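Local coordinates for 2-C-methyl-D-erythritol 4-phosphate cytidylyltransferase (Neisseria gonorrhoeae, PDB 1VGW), which probably catalyses the transfer of a cytidylyl group from CTP to 2-C-methyl-D-erythritol 4-phosphate, releasing diphosphate, in the DXP pathway of isoprenoid biosynthesis, at residues 176-181 with 195-201. Residues are numbered along the deposited sequence; the frame is centred on the assembly and turned at random.
Sequences LLHRAL and AVEKLGV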
loop_
_atom_site.group_PDB
_atom_site.type_symbol
_atom_site.label_atom_id
_atom_site.label_comp_id
_atom_site.label_asym_id
_atom_site.label_seq_id
_atom_site.Cartn_x
_atom_site.Cartn_y
_atom_site.Cartn_z
ATOM N N LEU B 176 1.745 -8.898 29.279
ATOM C CA LEU B 176 0.839 -9.476 28.283
ATOM C C LEU B 176 1.580 -9.980 27.035
ATOM O O LEU B 176 1.308 -11.073 26.502
ATOM C CB LEU B 176 -0.168 -8.383 27.852
ATOM C CG LEU B 176 -1.132 -8.757 26.746
ATOM C CD1 LEU B 176 -2.017 -9.940 27.127
ATOM C CD2 LEU B 176 -2.007 -7.552 26.367
ATOM N N LEU B 177 2.578 -9.209 26.550
ATOM C CA LEU B 177 3.401 -9.607 25.377
ATOM C C LEU B 177 4.279 -10.792 25.710
ATOM O O LEU B 177 4.342 -11.818 25.005
ATOM C CB LEU B 177 4.260 -8.393 24.950
ATOM C CG LEU B 177 4.955 -8.417 23.593
ATOM C CD1 LEU B 177 4.000 -8.769 22.456
ATOM C CD2 LEU B 177 5.608 -7.045 23.302
ATOM N N HIS B 178 5.003 -10.764 26.835
ATOM C CA HIS B 178 5.792 -11.957 27.214
ATOM C C HIS B 178 4.895 -13.206 27.262
ATOM O O HIS B 178 5.204 -14.306 26.792
ATOM C CB HIS B 178 6.386 -11.708 28.590
ATOM C CG HIS B 178 7.274 -12.768 29.104
ATOM N ND1 HIS B 178 8.434 -13.162 28.483
ATOM C CD2 HIS B 178 7.187 -13.528 30.251
ATOM C CE1 HIS B 178 9.015 -14.119 29.185
ATOM N NE2 HIS B 178 8.289 -14.379 30.249
ATOM N N ARG B 179 3.688 -13.051 27.831
ATOM C CA ARG B 179 2.762 -14.157 27.930
ATOM C C ARG B 179 2.356 -14.696 26.559
ATOM O O ARG B 179 2.452 -15.904 26.342
ATOM C CB ARG B 179 1.499 -13.716 28.711
ATOM C CG ARG B 179 0.955 -14.760 29.640
ATOM C CD ARG B 179 1.212 -14.405 31.111
ATOM N NE ARG B 179 1.055 -13.026 31.417
ATOM C CZ ARG B 179 0.676 -12.412 32.501
ATOM N NH1 ARG B 179 0.628 -11.093 32.583
ATOM N NH2 ARG B 179 0.283 -13.148 33.548
ATOM N N ALA B 180 1.882 -13.850 25.664
ATOM C CA ALA B 180 1.387 -14.234 24.354
ATOM C C ALA B 180 2.397 -14.876 23.411
ATOM O O ALA B 180 2.016 -15.733 22.619
ATOM C CB ALA B 180 0.790 -13.012 23.646
ATOM N N LEU B 181 3.658 -14.483 23.425
ATOM C CA LEU B 181 4.679 -15.060 22.578
ATOM C C LEU B 181 5.356 -16.268 23.205
ATOM O O LEU B 181 6.296 -16.811 22.587
ATOM C CB LEU B 181 5.782 -14.012 22.317
ATOM C CG LEU B 181 5.358 -12.678 21.728
ATOM C CD1 LEU B 181 6.571 -11.745 21.713
ATOM C CD2 LEU B 181 4.752 -12.850 20.326
ATOM N N ALA B 195 -0.538 -12.856 18.063
ATOM C CA ALA B 195 -0.280 -13.680 19.255
ATOM C C ALA B 195 -1.094 -13.125 20.452
ATOM O O ALA B 195 -1.558 -13.897 21.290
ATOM C CB ALA B 195 1.157 -13.741 19.675
ATOM N N VAL B 196 -1.316 -11.829 20.514
ATOM C CA VAL B 196 -2.152 -11.290 21.589
ATOM C C VAL B 196 -3.595 -11.746 21.387
ATOM O O VAL B 196 -4.205 -12.225 22.341
ATOM C CB VAL B 196 -1.991 -9.784 21.760
ATOM C CG1 VAL B 196 -3.084 -9.169 22.634
ATOM C CG2 VAL B 196 -0.644 -9.481 22.476
ATOM N N GLU B 197 -4.145 -11.692 20.177
ATOM C CA GLU B 197 -5.512 -12.111 19.852
ATOM C C GLU B 197 -5.838 -13.562 20.231
ATOM O O GLU B 197 -6.971 -13.902 20.566
ATOM C CB GLU B 197 -5.795 -11.960 18.360
ATOM C CG GLU B 197 -5.697 -10.595 17.728
ATOM C CD GLU B 197 -5.297 -10.662 16.246
ATOM O OE1 GLU B 197 -5.698 -11.621 15.522
ATOM O OE2 GLU B 197 -4.560 -9.786 15.762
ATOM N N LYS B 198 -4.853 -14.453 20.181
ATOM C CA LYS B 198 -5.006 -15.842 20.527
ATOM C C LYS B 198 -5.222 -16.034 22.020
ATOM O O LYS B 198 -5.524 -17.153 22.488
ATOM C CB LYS B 198 -3.798 -16.690 20.078
ATOM C CG LYS B 198 -3.937 -17.091 18.625
ATOM C CD LYS B 198 -2.672 -17.725 18.076
ATOM C CE LYS B 198 -2.747 -17.792 16.547
ATOM N NZ LYS B 198 -3.865 -18.658 16.057
ATOM N N LEU B 199 -5.060 -14.972 22.789
ATOM C CA LEU B 199 -5.302 -15.060 24.241
ATOM C C LEU B 199 -6.742 -14.643 24.531
ATOM O O LEU B 199 -7.190 -14.688 25.675
ATOM C CB LEU B 199 -4.322 -14.114 24.938
ATOM C CG LEU B 199 -3.102 -14.695 25.600
ATOM C CD1 LEU B 199 -2.677 -16.033 25.060
ATOM C CD2 LEU B 199 -1.939 -13.698 25.647
ATOM N N GLY B 200 -7.494 -14.219 23.543
ATOM C CA GLY B 200 -8.858 -13.729 23.696
ATOM C C GLY B 200 -8.873 -12.223 23.891
ATOM O O GLY B 200 -9.902 -11.647 24.224
ATOM N N VAL B 201 -7.744 -11.536 23.638
ATOM C CA VAL B 201 -7.707 -10.076 23.807
ATOM C C VAL B 201 -7.791 -9.430 22.414
ATOM O O VAL B 201 -6.999 -9.874 21.563
ATOM C CB VAL B 201 -6.343 -9.667 24.411
ATOM C CG1 VAL B 201 -6.230 -8.151 24.494
ATOM C CG2 VAL B 201 -6.015 -10.349 25.707
HETATM O O HOH W 1 -0.474 -16.392 22.127
#
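Ala180 packs its CB against Ala195 and Val196 of helix 192-197. The methyl faces the 195-201 segment and sits 3.4 Å from the carbonyl O of Ala195. It also meets three side chains. Ala195 CB and Val196 CG2 both touch Ala180 CB. Leu199 reaches over with CD2, which stops 3.5 Å from Ala180 CB. The small side chains of Ala180 and Ala195 let the backbones approach; the CA atoms of Ala180 and Val196 are 5.4 Å apart. This is the tight part. Leu181 adds CD2, which meets Ala195 CB at 3.8 Å.

Toward Leu176 the packing is looser. Its CG is anti to the backbone N (chi1 176°), which carries the two methyls across to the other segment. CD1 meets Leu199 CD2 at 4.0 Å and lies near Val201 CG2; CD2 faces Val196 CG1. The Leu176 and Leu199 side chains lie alongside one another, pointing opposite ways. Leu199 is exposed, so this side is open to solvent, although its CD2 still packs tightly on Ala180.

No direct hydrogen bond joins the segments. One water bridges them instead, donating to Ala180 O at 2.6 Å and to Ala195 O at 2.8 Å. Val196 and Leu177 also touch Phe172 of strand 169-173, while Glu197 forms a salt bridge with Lys147 of the second subunit.

Gly200, with positive phi (92°), follows helix 192-197 in a Schellman motif. The contact is apolar helix-end packing between helices 174-180 and 192-197, beside the mixed sheet of the GT-A-like cytidylyltransferase fold.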